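Local coordinates for protein aminotransferase, class IV (Brucella abortus, PDB 4TVI) that probably catalyses the pyridoxal 5'-phosphate-dependent transfer of the amino group between leucine, isoleucine or valine and 2-oxoglutarate, at residues S62-E72 / T118-A128; A34-W43 / L106-F114. All blocks are in the same frame, centred on the assembly; numbering follows the deposited sequence.

Contact 1: residues S62-E72 / T118-A128; sequences SLVFDGARLFE and TDVYIRPMYWA
Arg69 and Val120 show how one carbonyl can serve both backbone and side chain where two antiparallel strands pair. Leu70 N donates to Val120 O over 2.7 Å. Arg69 CB lies with Tyr121 on the opposite face of the sheet from Leu70 and Val120, and the chain curls back to the same oxygen. Its CG, set anti to the backbone N (chi1 -160°), passes 4.0 Å from Val120 O. The bend at chi2 (78°) then turns the chain along Val120, CD coming to 3.7 Å from that oxygen. At the tip, NH1 makes a weak hydrogen bond of 3.3 Å to Val120 O, which lies at the guanidinium edge. NE binds Met279 O and NH1 also binds Ile152 O, fixing the group's rotation.

Further along, Ala68 and Ile122 form a hydrogen-bonded pair, Ala68 N reaching Ile122 O at 2.8 Å. The edge strand breaks at Asp66 and Gly67, yet Asp66 N still bonds to Pro124 O. Asp66 OD1 accepts Gly67 N and also bonds His81, while OD2 forms a salt bridge with Arg84. Beyond the break, Val64 CG2 meets Tyr126 CB at 3.6 Å and lies at the edge of the tyrosine ring. Ser62 OG, also hydrogen-bonded to Gln56 OE1, closes that end by accepting Ala128 N at 3.2 Å.

Side chains alternate between two environments. Val64, Ala68, Leu70, Val120, Ile122 and Tyr126 face helices 78-91 and 100-111, whereas Phe65, Tyr121 and Arg123 reach Trp59 of the second subunit. Strand 120-128 runs between strands 64-70 and 143-151.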
loop_
_atom_site.group_PDB
_atom_site.type_symbol
_atom_site.label_atom_id
_atom_site.label_comp_id
_atom_site.label_asym_id
_atom_site.label_seq_id
_atom_site.Cartn_x
_atom_site.Cartn_y
_atom_site.Cartn_z
ATOM N N SER A 62 -1.476 -1.384 6.503
ATOM C CA SER A 62 -1.834 -2.779 6.757
ATOM C C SER A 62 -3.299 -3.158 6.476
ATOM O O SER A 62 -3.678 -4.309 6.675
ATOM C CB SER A 62 -1.497 -3.135 8.207
ATOM O OG SER A 62 -2.230 -2.322 9.113
ATOM N N LEU A 63 -4.111 -2.228 5.980
ATOM C CA LEU A 63 -5.544 -2.507 5.820
ATOM C C LEU A 63 -5.851 -3.452 4.655
ATOM O O LEU A 63 -5.331 -3.294 3.545
ATOM C CB LEU A 63 -6.340 -1.208 5.640
ATOM C CG LEU A 63 -7.877 -1.337 5.655
ATOM C CD1 LEU A 63 -8.541 -0.125 6.333
ATOM C CD2 LEU A 63 -8.447 -1.518 4.251
ATOM N N VAL A 64 -6.702 -4.435 4.925
ATOM C CA VAL A 64 -7.227 -5.314 3.888
ATOM C C VAL A 64 -8.727 -5.106 3.770
ATOM O O VAL A 64 -9.363 -4.595 4.696
ATOM C CB VAL A 64 -6.948 -6.791 4.185
ATOM C CG1 VAL A 64 -5.457 -7.032 4.253
ATOM C CG2 VAL A 64 -7.611 -7.199 5.487
ATOM N N PHE A 65 -9.295 -5.512 2.641
ATOM C CA PHE A 65 -10.718 -5.330 2.413
ATOM C C PHE A 65 -11.266 -6.410 1.496
ATOM O O PHE A 65 -10.508 -7.134 0.855
ATOM C CB PHE A 65 -10.986 -3.946 1.814
ATOM C CG PHE A 65 -10.507 -3.795 0.398
ATOM C CD1 PHE A 65 -9.174 -3.516 0.128
ATOM C CD2 PHE A 65 -11.388 -3.931 -0.666
ATOM C CE1 PHE A 65 -8.729 -3.373 -1.175
ATOM C CE2 PHE A 65 -10.950 -3.792 -1.973
ATOM C CZ PHE A 65 -9.618 -3.512 -2.229
ATOM N N ASP A 66 -12.588 -6.521 1.435
ATOM C CA ASP A 66 -13.216 -7.352 0.421
ATOM C C ASP A 66 -14.438 -6.630 -0.122
ATOM O O ASP A 66 -14.652 -5.447 0.168
ATOM C CB ASP A 66 -13.587 -8.726 0.976
ATOM C CG ASP A 66 -13.392 -9.833 -0.046
ATOM O OD1 ASP A 66 -14.207 -9.918 -0.988
ATOM O OD2 ASP A 66 -12.416 -10.606 0.089
ATOM N N GLY A 67 -15.214 -7.319 -0.947
ATOM C CA GLY A 67 -16.388 -6.707 -1.532
ATOM C C GLY A 67 -17.454 -7.719 -1.877
ATOM O O GLY A 67 -17.202 -8.645 -2.647
ATOM N N ALA A 68 -18.638 -7.556 -1.295
ATOM C CA ALA A 68 -19.795 -8.344 -1.701
ATOM C C ALA A 68 -20.884 -7.413 -2.227
ATOM O O ALA A 68 -20.752 -6.189 -2.154
ATOM C CB ALA A 68 -20.310 -9.179 -0.546
ATOM N N ARG A 69 -21.965 -7.984 -2.747
ATOM C CA ARG A 69 -22.995 -7.175 -3.391
ATOM C C ARG A 69 -24.410 -7.640 -3.064
ATOM O O ARG A 69 -24.724 -8.826 -3.163
ATOM C CB ARG A 69 -22.797 -7.188 -4.908
ATOM C CG ARG A 69 -23.471 -6.042 -5.654
ATOM C CD ARG A 69 -22.679 -4.743 -5.540
ATOM N NE ARG A 69 -23.053 -3.793 -6.583
ATOM C CZ ARG A 69 -23.973 -2.844 -6.438
ATOM N NH1 ARG A 69 -24.616 -2.716 -5.284
ATOM N NH2 ARG A 69 -24.253 -2.024 -7.444
ATOM N N LEU A 70 -25.260 -6.697 -2.677
ATOM C CA LEU A 70 -26.694 -6.943 -2.592
ATOM C C LEU A 70 -27.371 -6.330 -3.811
ATOM O O LEU A 70 -27.228 -5.134 -4.063
ATOM C CB LEU A 70 -27.283 -6.357 -1.307
ATOM C CG LEU A 70 -28.812 -6.270 -1.268
ATOM C CD1 LEU A 70 -29.440 -7.664 -1.262
ATOM C CD2 LEU A 70 -29.292 -5.432 -0.077
ATOM N N PHE A 71 -28.071 -7.147 -4.590
ATOM C CA PHE A 71 -28.802 -6.628 -5.740
ATOM C C PHE A 71 -29.999 -7.516 -6.054
ATOM O O PHE A 71 -29.909 -8.741 -5.962
ATOM C CB PHE A 71 -27.881 -6.508 -6.965
ATOM C CG PHE A 71 -27.426 -7.832 -7.522
ATOM C CD1 PHE A 71 -26.287 -8.449 -7.033
ATOM C CD2 PHE A 71 -28.137 -8.452 -8.541
ATOM C CE1 PHE A 71 -25.864 -9.668 -7.544
ATOM C CE2 PHE A 71 -27.724 -9.674 -9.056
ATOM C CZ PHE A 71 -26.583 -10.280 -8.558
ATOM N N GLU A 72 -31.118 -6.890 -6.414
ATOM C CA GLU A 72 -32.348 -7.611 -6.735
ATOM C C GLU A 72 -32.727 -8.599 -5.632
ATOM O O GLU A 72 -33.313 -9.655 -5.900
ATOM C CB GLU A 72 -32.206 -8.327 -8.080
ATOM C CG GLU A 72 -31.936 -7.371 -9.230
ATOM C CD GLU A 72 -31.536 -8.076 -10.510
ATOM O OE1 GLU A 72 -31.878 -9.268 -10.676
ATOM O OE2 GLU A 72 -30.870 -7.432 -11.350
ATOM N N THR A 118 -33.225 -1.805 -2.108
ATOM C CA THR A 118 -32.033 -0.975 -2.246
ATOM C C THR A 118 -30.817 -1.870 -2.457
ATOM O O THR A 118 -30.546 -2.750 -1.642
ATOM C CB THR A 118 -31.806 -0.074 -1.012
ATOM O OG1 THR A 118 -32.912 0.826 -0.867
ATOM C CG2 THR A 118 -30.519 0.733 -1.159
ATOM N N ASP A 119 -30.108 -1.659 -3.563
ATOM C CA ASP A 119 -28.897 -2.426 -3.865
ATOM C C ASP A 119 -27.713 -1.870 -3.086
ATOM O O ASP A 119 -27.530 -0.650 -2.988
ATOM C CB ASP A 119 -28.579 -2.417 -5.365
ATOM C CG ASP A 119 -29.736 -2.888 -6.214
ATOM O OD1 ASP A 119 -30.569 -3.676 -5.715
ATOM O OD2 ASP A 119 -29.802 -2.483 -7.393
ATOM N N VAL A 120 -26.917 -2.763 -2.515
ATOM C CA VAL A 120 -25.876 -2.339 -1.597
ATOM C C VAL A 120 -24.523 -2.968 -1.942
ATOM O O VAL A 120 -24.441 -4.138 -2.327
ATOM C CB VAL A 120 -26.253 -2.682 -0.129
ATOM C CG1 VAL A 120 -25.160 -2.226 0.838
ATOM C CG2 VAL A 120 -27.599 -2.049 0.253
ATOM N N TYR A 121 -23.480 -2.153 -1.825
ATOM C CA TYR A 121 -22.094 -2.587 -1.880
ATOM C C TYR A 121 -21.530 -2.803 -0.470
ATOM O O TYR A 121 -21.578 -1.911 0.386
ATOM C CB TYR A 121 -21.273 -1.569 -2.675
ATOM C CG TYR A 121 -19.775 -1.715 -2.563
ATOM C CD1 TYR A 121 -19.132 -2.898 -2.887
ATOM C CD2 TYR A 121 -18.996 -0.628 -2.193
ATOM C CE1 TYR A 121 -17.751 -3.009 -2.790
ATOM C CE2 TYR A 121 -17.629 -0.723 -2.104
ATOM C CZ TYR A 121 -17.005 -1.911 -2.400
ATOM O OH TYR A 121 -15.631 -1.981 -2.305
ATOM N N ILE A 122 -21.023 -4.012 -0.243
ATOM C CA ILE A 122 -20.589 -4.473 1.075
ATOM C C ILE A 122 -19.066 -4.595 1.180
ATOM O O ILE A 122 -18.469 -5.442 0.513
ATOM C CB ILE A 122 -21.217 -5.847 1.400
ATOM C CG1 ILE A 122 -22.740 -5.798 1.244
ATOM C CG2 ILE A 122 -20.816 -6.313 2.792
ATOM C CD1 ILE A 122 -23.370 -7.174 1.164
ATOM N N ARG A 123 -18.434 -3.762 2.004
ATOM C CA ARG A 123 -16.977 -3.802 2.138
ATOM C C ARG A 123 -16.520 -4.038 3.578
ATOM O O ARG A 123 -16.510 -3.115 4.393
ATOM C CB ARG A 123 -16.335 -2.509 1.611
ATOM C CG ARG A 123 -14.792 -2.517 1.702
ATOM C CD ARG A 123 -14.152 -1.271 1.085
ATOM N NE ARG A 123 -14.574 -0.044 1.756
ATOM C CZ ARG A 123 -15.430 0.829 1.237
ATOM N NH1 ARG A 123 -15.946 0.609 0.036
ATOM N NH2 ARG A 123 -15.770 1.922 1.915
ATOM N N PRO A 124 -16.145 -5.287 3.899
ATOM C CA PRO A 124 -15.484 -5.606 5.169
ATOM C C PRO A 124 -14.040 -5.110 5.172
ATOM O O PRO A 124 -13.390 -5.165 4.128
ATOM C CB PRO A 124 -15.527 -7.138 5.223
ATOM C CG PRO A 124 -16.454 -7.559 4.125
ATOM C CD PRO A 124 -16.386 -6.492 3.092
ATOM N N MET A 125 -13.546 -4.643 6.315
ATOM C CA MET A 125 -12.180 -4.127 6.394
ATOM C C MET A 125 -11.493 -4.499 7.710
ATOM O O MET A 125 -12.080 -4.381 8.785
ATOM C CB MET A 125 -12.180 -2.607 6.222
ATOM C CG MET A 125 -12.549 -2.135 4.824
ATOM S SD MET A 125 -12.689 -0.340 4.701
ATOM C CE MET A 125 -14.083 -0.037 5.785
ATOM N N TYR A 126 -10.249 -4.955 7.606
ATOM C CA TYR A 126 -9.397 -5.240 8.757
ATOM C C TYR A 126 -8.126 -4.407 8.657
ATOM O O TYR A 126 -7.630 -4.178 7.555
ATOM C CB TYR A 126 -8.993 -6.709 8.819
ATOM C CG TYR A 126 -10.016 -7.696 9.325
ATOM C CD1 TYR A 126 -10.520 -7.618 10.617
ATOM C CD2 TYR A 126 -10.418 -8.757 8.528
ATOM C CE1 TYR A 126 -11.435 -8.552 11.085
ATOM C CE2 TYR A 126 -11.322 -9.687 8.984
ATOM C CZ TYR A 126 -11.832 -9.584 10.262
ATOM O OH TYR A 126 -12.736 -10.526 10.707
ATOM N N TRP A 127 -7.587 -3.983 9.797
ATOM C CA TRP A 127 -6.340 -3.222 9.825
ATOM C C TRP A 127 -5.713 -3.247 11.220
ATOM O O TRP A 127 -6.383 -3.548 12.207
ATOM C CB TRP A 127 -6.585 -1.781 9.386
ATOM C CG TRP A 127 -7.365 -0.982 10.396
ATOM C CD1 TRP A 127 -6.857 -0.186 11.385
ATOM C CD2 TRP A 127 -8.792 -0.916 10.519
ATOM N NE1 TRP A 127 -7.881 0.377 12.111
ATOM C CE2 TRP A 127 -9.079 -0.058 11.602
ATOM C CE3 TRP A 127 -9.855 -1.500 9.820
ATOM C CZ2 TRP A 127 -10.384 0.238 11.998
ATOM C CZ3 TRP A 127 -11.156 -1.205 10.217
ATOM C CH2 TRP A 127 -11.407 -0.345 11.297
ATOM N N ALA A 128 -4.432 -2.914 11.304
ATOM C CA ALA A 128 -3.758 -2.860 12.598
ATOM C C ALA A 128 -3.771 -1.446 13.157
ATOM O O ALA A 128 -3.465 -0.491 12.444
ATOM C CB ALA A 128 -2.330 -3.364 12.482
#

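Contact 2: residues A34-W43 / L106-F114; sequences AMWTYYKGEW and LAREGLKKF
Trp43 NE1 donates to a water 2.8 Å from it, and this water in turn donates to Glu109 OE1, so the indole is tied to the helix without any direct hydrogen bond. The ring itself is sandwiched. Tyr38 CB lies over one face, and Gly110 CA lies over the opposite face, 3.7 Å from the centroid of the six-membered ring; with no side chain at Gly110, the aromatic plane can rest directly on the helix backbone. At the ring's edge, CZ2 comes within 3.2 Å of Leu106 O, which also accepts the helical bond from Gly110 N.

Leu106 spreads its branches across Tyr38: CD2 makes a CH-pi contact over the ring face, 3.5 Å from Tyr38 CD2, while Leu106 CD1 lies on the same face, near Tyr38 CD1 and CE1 across the ring.

Trp36 is approached from two directions. Lys113 CB sits over its five-membered ring, 10° off the normal, and the lysine chain, bent at chi2 (-95°), carries CE to 3.9 Å from Trp43 CB. The edge of Trp36 meets the face of Phe114 in a T-shaped pair, with planes at 81°. A second water bridges Trp36 NE1 and Lys113 O.

The arrangement is a tight beta hairpin, closed by a type I' turn from Tyr39 to Glu42, laid on the C-terminal part of helix 100-111 at one margin of an antiparallel sheet, as in the small alpha/beta domain of class IV aminotransferases.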
loop_
_atom_site.group_PDB
_atom_site.type_symbol
_atom_site.label_atom_id
_atom_site.label_comp_id
_atom_site.label_asym_id
_atom_site.label_seq_id
_atom_site.Cartn_x
_atom_site.Cartn_y
_atom_site.Cartn_z
ATOM N N ALA A 34 -26.620 6.880 0.467
ATOM C CA ALA A 34 -26.950 6.233 1.739
ATOM C C ALA A 34 -25.862 5.257 2.187
ATOM O O ALA A 34 -25.417 4.399 1.419
ATOM C CB ALA A 34 -28.278 5.523 1.637
ATOM N N MET A 35 -25.439 5.387 3.441
ATOM C CA MET A 35 -24.317 4.606 3.933
ATOM C C MET A 35 -24.486 4.223 5.398
ATOM O O MET A 35 -24.886 5.047 6.227
ATOM C CB MET A 35 -23.022 5.405 3.737
ATOM C CG MET A 35 -21.753 4.688 4.126
ATOM S SD MET A 35 -20.292 5.645 3.650
ATOM C CE MET A 35 -20.442 5.630 1.863
ATOM N N TRP A 36 -24.148 2.973 5.707
ATOM C CA TRP A 36 -24.147 2.471 7.078
ATOM C C TRP A 36 -22.861 1.709 7.354
ATOM O O TRP A 36 -22.486 0.807 6.594
ATOM C CB TRP A 36 -25.347 1.557 7.337
ATOM C CG TRP A 36 -26.650 2.261 7.561
ATOM C CD1 TRP A 36 -27.656 2.433 6.651
ATOM C CD2 TRP A 36 -27.106 2.870 8.780
ATOM N NE1 TRP A 36 -28.702 3.117 7.224
ATOM C CE2 TRP A 36 -28.389 3.397 8.529
ATOM C CE3 TRP A 36 -26.549 3.026 10.054
ATOM C CZ2 TRP A 36 -29.129 4.067 9.510
ATOM C CZ3 TRP A 36 -27.279 3.693 11.021
ATOM C CH2 TRP A 36 -28.555 4.206 10.744
ATOM N N THR A 37 -22.182 2.071 8.437
ATOM C CA THR A 37 -20.914 1.436 8.769
ATOM C C THR A 37 -20.934 0.852 10.177
ATOM O O THR A 37 -21.298 1.535 11.134
ATOM C CB THR A 37 -19.744 2.438 8.647
ATOM O OG1 THR A 37 -19.719 2.987 7.326
ATOM C CG2 THR A 37 -18.410 1.760 8.941
ATOM N N TYR A 38 -20.531 -0.410 10.303
ATOM C CA TYR A 38 -20.385 -1.031 11.615
ATOM C C TYR A 38 -18.961 -0.823 12.104
ATOM O O TYR A 38 -18.006 -1.256 11.461
ATOM C CB TYR A 38 -20.714 -2.525 11.561
ATOM C CG TYR A 38 -20.695 -3.200 12.913
ATOM C CD1 TYR A 38 -21.827 -3.221 13.720
ATOM C CD2 TYR A 38 -19.539 -3.798 13.392
ATOM C CE1 TYR A 38 -21.807 -3.831 14.965
ATOM C CE2 TYR A 38 -19.507 -4.410 14.629
ATOM C CZ TYR A 38 -20.639 -4.426 15.412
ATOM O OH TYR A 38 -20.592 -5.037 16.645
ATOM N N TYR A 39 -18.822 -0.141 13.233
ATOM C CA TYR A 39 -17.504 0.186 13.776
ATOM C C TYR A 39 -17.607 0.361 15.281
ATOM O O TYR A 39 -18.520 1.031 15.767
ATOM C CB TYR A 39 -16.947 1.456 13.125
ATOM C CG TYR A 39 -15.629 1.942 13.700
ATOM C CD1 TYR A 39 -14.469 1.180 13.582
ATOM C CD2 TYR A 39 -15.546 3.165 14.357
ATOM C CE1 TYR A 39 -13.260 1.626 14.101
ATOM C CE2 TYR A 39 -14.343 3.621 14.885
ATOM C CZ TYR A 39 -13.202 2.848 14.754
ATOM O OH TYR A 39 -12.006 3.297 15.275
ATOM N N LYS A 40 -16.684 -0.256 16.012
ATOM C CA LYS A 40 -16.715 -0.240 17.472
ATOM C C LYS A 40 -18.094 -0.607 18.024
ATOM O O LYS A 40 -18.654 0.119 18.838
ATOM C CB LYS A 40 -16.282 1.129 18.003
ATOM C CG LYS A 40 -14.831 1.480 17.714
ATOM C CD LYS A 40 -14.030 1.646 18.995
ATOM C CE LYS A 40 -12.543 1.800 18.701
ATOM N NZ LYS A 40 -11.916 0.477 18.393
ATOM N N GLY A 41 -18.643 -1.717 17.544
ATOM C CA GLY A 41 -19.861 -2.287 18.092
ATOM C C GLY A 41 -21.160 -1.571 17.776
ATOM O O GLY A 41 -22.200 -1.879 18.356
ATOM N N GLU A 42 -21.117 -0.630 16.841
ATOM C CA GLU A 42 -22.295 0.167 16.524
ATOM C C GLU A 42 -22.438 0.394 15.029
ATOM O O GLU A 42 -21.459 0.682 14.347
ATOM C CB GLU A 42 -22.240 1.526 17.233
ATOM C CG GLU A 42 -22.097 1.463 18.744
ATOM C CD GLU A 42 -23.352 0.957 19.430
ATOM O OE1 GLU A 42 -24.408 0.874 18.764
ATOM O OE2 GLU A 42 -23.277 0.649 20.639
ATOM N N TRP A 43 -23.661 0.282 14.522
ATOM C CA TRP A 43 -23.923 0.708 13.157
ATOM C C TRP A 43 -24.026 2.227 13.158
ATOM O O TRP A 43 -24.779 2.808 13.937
ATOM C CB TRP A 43 -25.193 0.067 12.600
ATOM C CG TRP A 43 -25.018 -1.378 12.235
ATOM C CD1 TRP A 43 -25.451 -2.467 12.939
ATOM C CD2 TRP A 43 -24.356 -1.888 11.071
ATOM N NE1 TRP A 43 -25.097 -3.623 12.280
ATOM C CE2 TRP A 43 -24.426 -3.294 11.132
ATOM C CE3 TRP A 43 -23.708 -1.291 9.984
ATOM C CZ2 TRP A 43 -23.871 -4.113 10.148
ATOM C CZ3 TRP A 43 -23.165 -2.107 9.004
ATOM C CH2 TRP A 43 -23.251 -3.502 9.093
ATOM N N LEU A 106 -23.390 -10.323 10.244
ATOM C CA LEU A 106 -23.368 -8.886 10.491
ATOM C C LEU A 106 -23.770 -8.110 9.234
ATOM O O LEU A 106 -24.517 -7.132 9.306
ATOM C CB LEU A 106 -21.979 -8.458 10.963
ATOM C CG LEU A 106 -21.828 -7.017 11.444
ATOM C CD1 LEU A 106 -22.660 -6.794 12.696
ATOM C CD2 LEU A 106 -20.364 -6.696 11.695
ATOM N N ALA A 107 -23.275 -8.558 8.085
ATOM C CA ALA A 107 -23.626 -7.940 6.809
ATOM C C ALA A 107 -25.135 -7.982 6.568
ATOM O O ALA A 107 -25.739 -6.985 6.171
ATOM C CB ALA A 107 -22.890 -8.625 5.670
ATOM N N ARG A 108 -25.742 -9.137 6.824
ATOM C CA ARG A 108 -27.173 -9.301 6.600
ATOM C C ARG A 108 -27.982 -8.409 7.537
ATOM O O ARG A 108 -29.049 -7.912 7.171
ATOM C CB ARG A 108 -27.593 -10.766 6.768
ATOM C CG ARG A 108 -26.923 -11.702 5.766
ATOM C CD ARG A 108 -27.620 -13.052 5.680
ATOM N NE ARG A 108 -26.883 -13.959 4.802
ATOM C CZ ARG A 108 -27.006 -13.995 3.478
ATOM N NH1 ARG A 108 -27.841 -13.168 2.859
ATOM N NH2 ARG A 108 -26.281 -14.853 2.769
ATOM N N GLU A 109 -27.468 -8.213 8.746
ATOM C CA GLU A 109 -28.115 -7.333 9.708
ATOM C C GLU A 109 -28.050 -5.895 9.211
ATOM O O GLU A 109 -29.045 -5.166 9.248
ATOM C CB GLU A 109 -27.461 -7.463 11.090
ATOM C CG GLU A 109 -27.755 -8.786 11.783
ATOM C CD GLU A 109 -26.972 -8.984 13.066
ATOM O OE1 GLU A 109 -26.045 -8.190 13.338
ATOM O OE2 GLU A 109 -27.280 -9.946 13.804
ATOM N N GLY A 110 -26.884 -5.505 8.709
ATOM C CA GLY A 110 -26.681 -4.150 8.233
ATOM C C GLY A 110 -27.549 -3.822 7.036
ATOM O O GLY A 110 -28.045 -2.701 6.914
ATOM N N LEU A 111 -27.732 -4.804 6.156
ATOM C CA LEU A 111 -28.537 -4.613 4.957
ATOM C C LEU A 111 -29.968 -4.234 5.316
ATOM O O LEU A 111 -30.628 -3.505 4.579
ATOM C CB LEU A 111 -28.537 -5.879 4.095
ATOM C CG LEU A 111 -27.203 -6.299 3.470
ATOM C CD1 LEU A 111 -27.377 -7.577 2.641
ATOM C CD2 LEU A 111 -26.575 -5.174 2.642
ATOM N N LYS A 112 -30.435 -4.717 6.464
ATOM C CA LYS A 112 -31.784 -4.426 6.934
ATOM C C LYS A 112 -31.985 -2.943 7.226
ATOM O O LYS A 112 -33.117 -2.462 7.267
ATOM C CB LYS A 112 -32.102 -5.245 8.186
ATOM C CG LYS A 112 -32.163 -6.743 7.943
ATOM C CD LYS A 112 -33.210 -7.086 6.896
ATOM C CE LYS A 112 -33.321 -8.589 6.692
ATOM N NZ LYS A 112 -34.321 -8.934 5.645
ATOM N N LYS A 113 -30.891 -2.217 7.421
ATOM C CA LYS A 113 -30.971 -0.797 7.757
ATOM C C LYS A 113 -31.368 0.025 6.539
ATOM O O LYS A 113 -31.771 1.177 6.660
ATOM C CB LYS A 113 -29.630 -0.292 8.304
ATOM C CG LYS A 113 -29.140 -0.990 9.565
ATOM C CD LYS A 113 -29.553 -0.225 10.817
ATOM C CE LYS A 113 -28.964 -0.859 12.069
ATOM N NZ LYS A 113 -29.387 -0.151 13.311
ATOM N N PHE A 114 -31.232 -0.573 5.362
ATOM C CA PHE A 114 -31.570 0.092 4.112
ATOM C C PHE A 114 -33.040 -0.086 3.765
ATOM O O PHE A 114 -33.688 -1.027 4.227
ATOM C CB PHE A 114 -30.679 -0.428 2.983
ATOM C CG PHE A 114 -29.247 -0.013 3.123
ATOM C CD1 PHE A 114 -28.373 -0.748 3.910
ATOM C CD2 PHE A 114 -28.779 1.128 2.492
ATOM C CE1 PHE A 114 -27.054 -0.357 4.057
ATOM C CE2 PHE A 114 -27.458 1.523 2.629
ATOM C CZ PHE A 114 -26.594 0.779 3.413
HETATM O O HOH W 1 -30.862 4.032 5.613
HETATM O O HOH W 2 -25.990 -5.737 13.808
#

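Both contacts belong to one five-stranded antiparallel sheet, in the order 42-45, 35-39, 143-151, 120-128, 64-70, so contact 2 occupies one margin and contact 1 the other. Their centres are about 11 Å apart. Along the chain the segments alternate, 34-43, 62-72, 106-114, 118-128, and helix 100-111 is followed, after a short connection, by strand 120-128. The two contacts touch where Leu111 packs on Val120 and Leu70, and where Phe114 meets Val120; at the other end Tyr39 lies against Trp127. Helix 100-111 packs on one face of the sheet, touching strands 64-70 and 120-128 and the 34-43 hairpin, while residues of both contacts pack on the second subunit, linking the sheet to the dimer interface.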